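Local atomic coordinates of variant surface glycoprotein MITAT 1.1 (Trypanosoma brucei brucei, PDB entry 5LY9), a protein that forms a coat on the parasite surface and, as one of many antigenically distinct variants, lets the trypanosome evade the host immune response. Residues T180-T185 with V225-A230; A1-L6 with T187-L192; E27-G32 with P150-E155; K23-M28 with R93-A98. One frame throughout, in Å; residues are numbered along the deposited sequence.

Interaction 1: T180-T185 with V225-A230; sequences TFQPTT and VEATLA
Gln182 reaches across to the backbone around Ala227. CB points toward the facing segment, CG lies anti to the carbonyl carbon (chi1 -74°), and the chain runs on extended past Glu226; the two chains lie alongside, pointing opposite ways. At the tip OE1 accepts a hydrogen bond from Ala227 N at 2.8 Å, in the carbonyl plane, while resting 3.3 Å from Glu226 CB. A water donates to the same OE1 and to Ala227 O; a second links Gln182 NE2 with Val225 O, and NE2 also donates to Thr4 O. An amide suits this buried place because one end accepts and the other donates.

Strand 228-229 belongs to a small four-stranded antiparallel sheet in the amino-terminal domain of this A-type VSG, and the loop 180-185 packs beside it. There Leu229 CD1 sits over one face of the Phe181 ring, 4.1 Å from its centroid, a CH-pi contact; Thr180 CG2 covers a face of that ring from within its own segment.

Glu226 OE2 takes hydrogen bonds from Ala1 N and Asn179 N. Its OE1 receives a weak one from Thr180 N at 3.5 Å, and a water joins this oxygen to Phe181 N.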
# COMPACT_ATOMS: atom_id res chain seq x y z
N THR A 180 -14.96 24.56 29.43
CA THR A 180 -14.94 23.11 29.33
C THR A 180 -13.59 22.60 28.85
O THR A 180 -12.94 21.80 29.53
CB THR A 180 -16.02 22.59 28.37
OG1 THR A 180 -17.25 23.23 28.69
CG2 THR A 180 -16.13 20.99 28.48
N PHE A 181 -13.17 23.06 27.68
CA PHE A 181 -11.84 22.59 27.11
C PHE A 181 -10.78 23.70 27.09
O PHE A 181 -9.65 23.48 26.73
CB PHE A 181 -12.07 21.96 25.74
CG PHE A 181 -13.04 20.83 25.78
CD1 PHE A 181 -12.79 19.70 26.57
CD2 PHE A 181 -14.19 20.88 25.04
CE1 PHE A 181 -13.70 18.70 26.67
CE2 PHE A 181 -15.13 19.83 25.11
CZ PHE A 181 -14.88 18.75 25.92
N GLN A 182 -11.14 24.90 27.50
CA GLN A 182 -10.30 26.08 27.62
C GLN A 182 -10.64 26.65 29.02
O GLN A 182 -11.82 26.83 29.33
CB GLN A 182 -10.60 27.11 26.53
CG GLN A 182 -10.09 26.69 25.17
CD GLN A 182 -10.75 27.52 24.07
OE1 GLN A 182 -11.82 27.17 23.55
NE2 GLN A 182 -10.16 28.68 23.82
N PRO A 183 -9.64 26.83 29.87
CA PRO A 183 -9.94 27.21 31.26
C PRO A 183 -10.38 28.67 31.42
O PRO A 183 -10.40 29.48 30.45
CB PRO A 183 -8.61 26.98 31.96
CG PRO A 183 -7.58 27.29 30.92
CD PRO A 183 -8.23 26.78 29.60
N THR A 184 -10.67 29.03 32.68
CA THR A 184 -10.93 30.42 32.99
C THR A 184 -9.72 31.30 32.69
O THR A 184 -8.59 30.82 32.61
CB THR A 184 -11.31 30.55 34.47
OG1 THR A 184 -10.26 30.00 35.28
CG2 THR A 184 -12.54 29.74 34.77
N THR A 185 -9.97 32.61 32.60
CA THR A 185 -8.89 33.56 32.33
C THR A 185 -7.96 33.57 33.55
O THR A 185 -8.39 33.35 34.68
CB THR A 185 -9.38 34.96 32.09
OG1 THR A 185 -10.27 35.26 33.15
CG2 THR A 185 -10.10 35.03 30.85
N VAL A 225 -16.55 33.34 22.34
CA VAL A 225 -16.82 32.05 22.98
C VAL A 225 -15.59 31.14 22.84
O VAL A 225 -14.56 31.52 22.30
CB VAL A 225 -18.08 31.35 22.43
CG1 VAL A 225 -19.33 32.17 22.69
CG2 VAL A 225 -17.96 31.02 20.93
N GLU A 226 -15.73 29.95 23.36
CA GLU A 226 -14.70 28.91 23.27
C GLU A 226 -14.79 28.20 21.92
O GLU A 226 -15.84 28.19 21.26
CB GLU A 226 -14.91 27.91 24.41
CG GLU A 226 -14.55 28.56 25.75
CD GLU A 226 -15.21 27.89 26.96
OE1 GLU A 226 -15.73 26.73 26.85
OE2 GLU A 226 -15.12 28.53 28.05
N ALA A 227 -13.68 27.64 21.52
CA ALA A 227 -13.68 26.74 20.36
C ALA A 227 -14.64 25.58 20.56
O ALA A 227 -14.93 25.20 21.70
CB ALA A 227 -12.29 26.20 20.16
N THR A 228 -15.11 24.97 19.44
CA THR A 228 -16.00 23.85 19.51
C THR A 228 -15.25 22.62 19.02
O THR A 228 -14.50 22.70 18.03
CB THR A 228 -17.21 24.04 18.57
OG1 THR A 228 -17.93 25.19 18.94
CG2 THR A 228 -18.10 22.80 18.58
N LEU A 229 -15.48 21.48 19.67
CA LEU A 229 -14.87 20.22 19.27
C LEU A 229 -16.04 19.32 18.88
O LEU A 229 -16.97 19.13 19.63
CB LEU A 229 -14.05 19.59 20.42
CG LEU A 229 -12.94 20.45 21.01
CD1 LEU A 229 -12.29 19.67 22.15
CD2 LEU A 229 -11.91 20.80 19.96
N ALA A 230 -15.94 18.74 17.69
CA ALA A 230 -17.01 18.01 17.12
C ALA A 230 -17.06 16.64 17.78
O ALA A 230 -16.10 16.18 18.30
CB ALA A 230 -16.78 17.83 15.61
O HOH W 1 -14.55 24.49 25.81
O HOH W 2 -13.12 24.77 23.69
O HOH W 3 -11.78 30.85 22.15

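Interaction 2: A1-L6 with T187-L192; sequences AERTGL and TGTCKL
Arg3 O takes the N-H of Cys190 in a short hydrogen bond, 2.6 Å from Cys190 N, the single one joining the two segments. The donor stands above the carbonyl plane, 37° out of it, and the bond is otherwise fairly straight, with 159° at the hydrogen. Thr189 closes in beside it, its CA 3.3 Å from Arg3 O. The side chains of Arg3 and Thr189 meet at a slant: Thr189 CG2 lies 3.8 Å from Arg3 CD, so the apolar part of a long basic residue rests against a methyl group. Further along, Cys190 CB packs on Gly5 CA at 3.8 Å, the bare CA letting the cysteine lie directly on the backbone.

The next layer fixes these groups. Arg3 is bent at CB-CG (chi2 58°), which folds its guanidinium back over the turn so that NH1 donates to Glu2 O at 2.9 Å, with the oxygen in the guanidinium plane. Thr189 OG1 is bonded to Glu120 O, and Thr4 OG1 to Pro183 O, so both hydroxyls serve the neighbouring loops, while the Thr4 methyl faces Gly188 O. Cys190 SG is tied to Cys123 in a disulfide. Beyond it the second subunit closes in: Tyr201 of that subunit packs on Cys190 and bonds through its hydroxyl to Leu192 N.

Residues 1 to 4 form a type II beta turn, with Arg3 at its third position in a left-handed conformation. The arrangement is thus a turn at the amino terminus docked on a disulfide-anchored loop in the head of the VSG, next to the dimer interface.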
# COMPACT_ATOMS: atom_id res chain seq x y z
N ALA A 1 -13.02 29.75 29.00
CA ALA A 1 -13.19 31.16 28.60
C ALA A 1 -12.69 31.32 27.16
O ALA A 1 -11.85 30.56 26.68
CB ALA A 1 -12.40 32.09 29.53
N GLU A 2 -13.20 32.34 26.49
CA GLU A 2 -12.63 32.75 25.19
C GLU A 2 -11.14 32.93 25.29
O GLU A 2 -10.62 33.45 26.30
CB GLU A 2 -13.25 34.11 24.78
CG GLU A 2 -12.95 34.53 23.34
CD GLU A 2 -13.03 36.03 23.05
OE1 GLU A 2 -13.37 36.81 23.99
OE2 GLU A 2 -12.74 36.43 21.88
N ARG A 3 -10.45 32.46 24.28
CA ARG A 3 -9.05 32.68 24.07
C ARG A 3 -8.02 32.26 25.17
O ARG A 3 -6.87 32.72 25.11
CB ARG A 3 -8.76 34.08 23.52
CG ARG A 3 -8.94 35.33 24.36
CD ARG A 3 -8.17 35.41 25.66
NE ARG A 3 -8.40 36.74 26.32
CZ ARG A 3 -9.46 37.02 27.05
NH1 ARG A 3 -10.39 36.11 27.35
NH2 ARG A 3 -9.59 38.26 27.56
N THR A 4 -8.37 31.32 26.02
CA THR A 4 -7.35 30.59 26.82
C THR A 4 -6.90 29.35 26.08
O THR A 4 -7.54 28.93 25.06
CB THR A 4 -7.84 30.30 28.22
OG1 THR A 4 -9.05 29.53 28.14
CG2 THR A 4 -8.06 31.66 28.96
N GLY A 5 -5.78 28.78 26.49
CA GLY A 5 -5.29 27.60 25.88
C GLY A 5 -6.16 26.37 25.97
O GLY A 5 -7.09 26.27 26.72
N LEU A 6 -5.78 25.40 25.19
CA LEU A 6 -6.48 24.14 25.18
C LEU A 6 -6.01 23.22 26.35
O LEU A 6 -4.79 22.97 26.51
CB LEU A 6 -6.18 23.49 23.85
CG LEU A 6 -7.06 22.40 23.36
CD1 LEU A 6 -8.50 22.94 23.20
CD2 LEU A 6 -6.52 21.84 22.02
N THR A 187 -3.65 34.59 33.23
CA THR A 187 -2.65 35.42 32.52
C THR A 187 -2.37 34.89 31.10
O THR A 187 -2.40 35.64 30.14
CB THR A 187 -1.35 35.54 33.34
OG1 THR A 187 -1.72 36.15 34.56
CG2 THR A 187 -0.32 36.39 32.61
N GLY A 188 -2.10 33.60 30.99
CA GLY A 188 -1.85 32.99 29.65
C GLY A 188 -3.06 33.03 28.75
O GLY A 188 -4.21 32.97 29.20
N THR A 189 -2.83 33.18 27.46
CA THR A 189 -3.94 33.21 26.50
C THR A 189 -3.47 32.51 25.23
O THR A 189 -2.30 32.31 25.04
CB THR A 189 -4.31 34.65 26.08
OG1 THR A 189 -3.20 35.25 25.37
CG2 THR A 189 -4.68 35.49 27.22
N CYS A 190 -4.41 32.05 24.41
CA CYS A 190 -4.11 31.50 23.08
C CYS A 190 -5.10 32.20 22.18
O CYS A 190 -6.25 31.72 21.99
CB CYS A 190 -4.35 30.00 23.13
SG CYS A 190 -3.95 29.21 21.54
N LYS A 191 -4.69 33.35 21.62
CA LYS A 191 -5.57 34.15 20.81
C LYS A 191 -5.99 33.41 19.54
O LYS A 191 -7.06 33.72 18.98
CB LYS A 191 -4.90 35.48 20.44
CG LYS A 191 -4.81 36.41 21.61
CD LYS A 191 -4.31 37.79 21.29
CE LYS A 191 -2.87 37.77 20.75
NZ LYS A 191 -2.55 39.20 20.35
N LEU A 192 -5.14 32.46 19.07
CA LEU A 192 -5.44 31.73 17.83
C LEU A 192 -6.81 31.08 17.97
O LEU A 192 -7.50 30.88 16.98
CB LEU A 192 -4.40 30.69 17.51
CG LEU A 192 -4.59 30.06 16.10
CD1 LEU A 192 -4.40 31.09 14.99
CD2 LEU A 192 -3.71 28.86 15.92

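Interaction 3: E27-G32 with P150-E155; sequences EMLNEG and PETKPE. Unlike the reference sequence in segment 27-32: Glu31 (reference Lys).
Glu27 and Glu155 bring their CA atoms within 4.6 Å, and Asn30 and Pro154 do the same about one helical turn later. The irregular segment 150-155 is thus laid along helix 24-55, a long helix of the A-type VSG amino-terminal domain, beside the dimer interface. The Glu155 carbonyl faces the helix: its O is 3.3 Å from Glu27 CA in a CA-H...O contact, and it also lies 3.5 Å from Glu27 CB.

Leu29 supplies the apolar side. With CG anti to the backbone N (chi1 175°), it sends CD2 to Lys153 CA, 3.8 Å away, and equally close to Pro154 CD. Asn30 crosses the proline ring at about a right angle, its OD1 3.7 Å from Pro154 CB. Proline fits because its compact ring offers CD to Leu29 and CB to Asn30, and its N has no hydrogen to satisfy. Ala89 of the second subunit packs on Leu29 as well.

Leu29 thus meets Pro154 carbon on carbon, whereas around Glu27 and Asn30 carbonyl and amide oxygens face C-H groups. A probable backbone bond from Glu155 N to Gly26 O, with Glu27 OE2 accepting from Ala157 N and OE1 salt-bridged to Arg159, adds direction to this van der Waals fit.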
# COMPACT_ATOMS: atom_id res chain seq x y z
N GLU A 27 1.43 -1.54 9.95
CA GLU A 27 0.50 -2.64 10.10
C GLU A 27 -0.04 -3.03 8.75
O GLU A 27 -0.16 -4.23 8.51
CB GLU A 27 -0.62 -2.37 11.12
CG GLU A 27 -1.68 -3.45 11.07
CD GLU A 27 -2.56 -3.59 12.30
OE1 GLU A 27 -3.74 -4.04 12.08
OE2 GLU A 27 -2.05 -3.46 13.46
N MET A 28 -0.31 -2.07 7.87
CA MET A 28 -0.67 -2.41 6.54
C MET A 28 0.45 -3.20 5.77
O MET A 28 0.15 -4.15 4.99
CB MET A 28 -1.19 -1.19 5.79
CG MET A 28 -2.51 -0.67 6.31
SD MET A 28 -3.83 -1.91 6.15
CE MET A 28 -3.79 -2.85 7.67
N LEU A 29 1.70 -2.86 5.97
CA LEU A 29 2.76 -3.69 5.40
C LEU A 29 2.73 -5.09 5.92
O LEU A 29 2.75 -6.06 5.11
CB LEU A 29 4.15 -3.10 5.69
CG LEU A 29 5.36 -3.90 5.25
CD1 LEU A 29 5.32 -4.20 3.78
CD2 LEU A 29 6.63 -3.15 5.77
N ASN A 30 2.61 -5.23 7.23
CA ASN A 30 2.57 -6.53 7.84
C ASN A 30 1.38 -7.33 7.26
O ASN A 30 1.51 -8.52 6.91
CB ASN A 30 2.39 -6.46 9.33
CG ASN A 30 2.60 -7.84 9.96
OD1 ASN A 30 3.71 -8.37 9.95
ND2 ASN A 30 1.51 -8.45 10.45
N GLU A 31 0.22 -6.69 7.16
CA GLU A 31 -0.99 -7.44 6.71
C GLU A 31 -0.86 -7.87 5.24
O GLU A 31 -1.17 -9.00 4.88
CB GLU A 31 -2.21 -6.60 6.90
CG GLU A 31 -3.48 -7.41 6.92
CD GLU A 31 -3.61 -8.25 8.19
OE1 GLU A 31 -3.40 -7.71 9.34
OE2 GLU A 31 -3.99 -9.46 8.06
N GLY A 32 -0.33 -6.98 4.43
CA GLY A 32 -0.01 -7.34 3.04
C GLY A 32 0.94 -8.49 2.89
O GLY A 32 0.76 -9.38 2.05
N PRO A 150 7.04 7.32 11.80
CA PRO A 150 8.20 6.44 11.89
C PRO A 150 8.49 5.74 10.55
O PRO A 150 7.68 5.80 9.62
CB PRO A 150 7.80 5.39 12.93
CG PRO A 150 6.33 5.33 12.71
CD PRO A 150 5.92 6.79 12.55
N GLU A 151 9.64 5.10 10.49
CA GLU A 151 9.97 4.24 9.36
C GLU A 151 8.89 3.20 9.15
O GLU A 151 8.32 2.65 10.10
CB GLU A 151 11.31 3.53 9.61
CG GLU A 151 11.76 2.59 8.52
CD GLU A 151 12.99 1.73 8.91
OE1 GLU A 151 13.39 1.74 10.10
OE2 GLU A 151 13.56 1.08 8.01
N THR A 152 8.59 2.90 7.88
CA THR A 152 7.60 1.89 7.57
C THR A 152 8.29 0.53 7.66
O THR A 152 9.24 0.22 6.88
CB THR A 152 7.11 2.07 6.15
OG1 THR A 152 6.50 3.33 6.02
CG2 THR A 152 6.13 1.05 5.79
N LYS A 153 7.81 -0.24 8.60
CA LYS A 153 8.24 -1.60 8.87
C LYS A 153 7.09 -2.37 9.50
O LYS A 153 6.08 -1.81 9.92
CB LYS A 153 9.46 -1.54 9.84
CG LYS A 153 9.11 -0.85 11.15
CD LYS A 153 10.35 -0.64 12.06
CE LYS A 153 9.88 -0.04 13.42
NZ LYS A 153 11.02 0.24 14.32
N PRO A 154 7.18 -3.69 9.52
CA PRO A 154 5.99 -4.39 10.01
C PRO A 154 5.68 -3.97 11.46
O PRO A 154 6.61 -3.70 12.24
CB PRO A 154 6.36 -5.85 9.89
CG PRO A 154 7.48 -5.93 8.92
CD PRO A 154 8.20 -4.60 8.96
N GLU A 155 4.42 -3.72 11.76
CA GLU A 155 3.99 -3.28 13.09
C GLU A 155 2.69 -3.90 13.42
O GLU A 155 1.88 -4.27 12.55
CB GLU A 155 3.64 -1.74 13.17
CG GLU A 155 4.63 -0.74 12.66
CD GLU A 155 5.70 -0.34 13.64
OE1 GLU A 155 6.48 0.56 13.28
OE2 GLU A 155 5.77 -0.90 14.74

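Interaction 4: K23-M28 with R93-A98; sequences KVSGEM and RSARAA
Val24 meets Ala98 side on, its CB 3.7 Å from Ala98 CB, with both bonds from the backbone directed into the interface. Because Val24 CG1 lies anti to the backbone N (chi1 170°), that branch reaches forward between two positions of the facing helix: it touches Ala98 CB and also lies 3.7 Å from Ser94 OG. This hydroxyl has its hydrogen-bond partner in Glu256, so the polar atom is satisfied while valine packs against it. Ser25 comes in at the flank, its OG 3.7 Å from Ala95 CB. One turn on from Val24, Met28 folds over Ser94 and Ala95: chi1 (-67°) sets its CG 4.0 Å from Ala95 N, and the turn at chi2 brings SD to 4.1 Å from Ser94 CB.

The two helices run antiparallel; the axes of the segments 24-28 and 93-98 approach to 8.4 Å, at 171°, part of the long helical hairpin that forms the elongated core of the A-type VSG amino-terminal domain. Small residues, Ser25 on one helix and Ala95 on the other, allow this spacing: their CA atoms approach to 4.4 Å. The three residues Ser94, Ala95 and Ala98 present little bulk, and the larger Val24 and Met28 pack against them.

Helix 244-254 packs from another side, through Arg253 against Val24 and Ala252 against Ser94. Ile92 of the second subunit lies against Ala95, and Arg96 of the second subunit against Ser25.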
# COMPACT_ATOMS: atom_id res chain seq x y z
N LYS A 23 1.44 3.91 13.48
CA LYS A 23 1.75 2.53 13.14
C LYS A 23 0.87 1.92 12.09
O LYS A 23 1.13 0.80 11.68
CB LYS A 23 1.73 1.61 14.37
CG LYS A 23 2.85 1.88 15.36
CD LYS A 23 3.01 0.75 16.40
CE LYS A 23 4.33 0.90 17.14
NZ LYS A 23 4.36 -0.24 18.12
N VAL A 24 -0.14 2.64 11.62
CA VAL A 24 -1.05 2.06 10.66
C VAL A 24 -0.35 1.62 9.37
O VAL A 24 -0.63 0.53 8.88
CB VAL A 24 -2.28 3.00 10.37
CG1 VAL A 24 -3.10 2.50 9.18
CG2 VAL A 24 -3.13 3.13 11.63
N SER A 25 0.56 2.41 8.82
CA SER A 25 1.28 2.08 7.58
C SER A 25 2.01 0.78 7.71
O SER A 25 1.93 -0.12 6.84
CB SER A 25 2.20 3.20 7.12
OG SER A 25 1.37 4.34 6.90
N GLY A 26 2.76 0.68 8.82
CA GLY A 26 3.46 -0.53 9.16
C GLY A 26 2.60 -1.76 9.38
O GLY A 26 2.98 -2.88 9.01
N GLU A 27 1.43 -1.54 9.95
CA GLU A 27 0.50 -2.64 10.10
C GLU A 27 -0.04 -3.03 8.75
O GLU A 27 -0.16 -4.23 8.51
CB GLU A 27 -0.62 -2.37 11.12
CG GLU A 27 -1.68 -3.45 11.07
CD GLU A 27 -2.56 -3.59 12.30
OE1 GLU A 27 -3.74 -4.04 12.08
OE2 GLU A 27 -2.05 -3.46 13.46
N MET A 28 -0.31 -2.07 7.87
CA MET A 28 -0.67 -2.41 6.54
C MET A 28 0.45 -3.20 5.77
O MET A 28 0.15 -4.15 4.99
CB MET A 28 -1.19 -1.19 5.79
CG MET A 28 -2.51 -0.67 6.31
SD MET A 28 -3.83 -1.91 6.15
CE MET A 28 -3.79 -2.85 7.67
N ARG A 93 -5.15 2.40 0.87
CA ARG A 93 -6.15 3.38 1.25
C ARG A 93 -6.02 3.69 2.76
O ARG A 93 -6.00 4.86 3.21
CB ARG A 93 -7.56 2.91 0.95
CG ARG A 93 -8.63 3.89 1.29
CD ARG A 93 -9.98 3.23 1.39
NE ARG A 93 -10.99 4.22 1.74
CZ ARG A 93 -12.24 3.90 1.99
NH1 ARG A 93 -12.66 2.62 1.88
NH2 ARG A 93 -13.09 4.84 2.26
N SER A 94 -5.93 2.64 3.59
CA SER A 94 -5.88 2.86 5.03
C SER A 94 -4.56 3.50 5.46
O SER A 94 -4.54 4.43 6.30
CB SER A 94 -6.09 1.55 5.80
OG SER A 94 -6.14 1.76 7.21
N ALA A 95 -3.46 3.01 4.93
CA ALA A 95 -2.14 3.63 5.23
C ALA A 95 -2.18 5.12 4.89
O ALA A 95 -1.78 5.93 5.73
CB ALA A 95 -1.02 2.90 4.51
N ARG A 96 -2.69 5.51 3.74
CA ARG A 96 -2.63 6.93 3.34
C ARG A 96 -3.68 7.73 4.07
O ARG A 96 -3.46 8.94 4.32
CB ARG A 96 -2.72 7.08 1.83
CG ARG A 96 -4.06 6.83 1.18
CD ARG A 96 -4.77 8.15 1.06
NE ARG A 96 -6.03 8.18 0.25
CZ ARG A 96 -7.21 7.81 0.70
NH1 ARG A 96 -7.37 7.15 1.86
NH2 ARG A 96 -8.27 8.00 -0.04
N ALA A 97 -4.78 7.11 4.45
CA ALA A 97 -5.85 7.85 5.14
C ALA A 97 -5.32 8.21 6.53
O ALA A 97 -5.45 9.38 7.00
CB ALA A 97 -7.06 7.01 5.28
N ALA A 98 -4.73 7.22 7.17
CA ALA A 98 -4.15 7.48 8.52
C ALA A 98 -3.04 8.52 8.46
O ALA A 98 -3.01 9.44 9.30
CB ALA A 98 -3.61 6.18 9.13

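Interactions 3 and 4 lie near the middle of the elongated chain, with centres 8 Å apart. They share Glu27 and Met28 on helix 24-55, which meets helix 62-114 in one and the loop 150-155 in the other, and a probable bond from Glu155 N to Gly26 O ties them. Interactions 1 and 2 lie at the end that holds the amino terminus, centres 9 Å apart, with Thr4 bonding to Gln182 and Pro183. The two groups stand 32 to 39 Å apart between centres. Along the chain, interactions 3 and 4 are nested inside the loop closed by interaction 2, whereas the segments of interactions 1 and 2 alternate. Interactions 2, 3 and 4 all touch the second subunit, so the dimer interface extends from the helical core to the head.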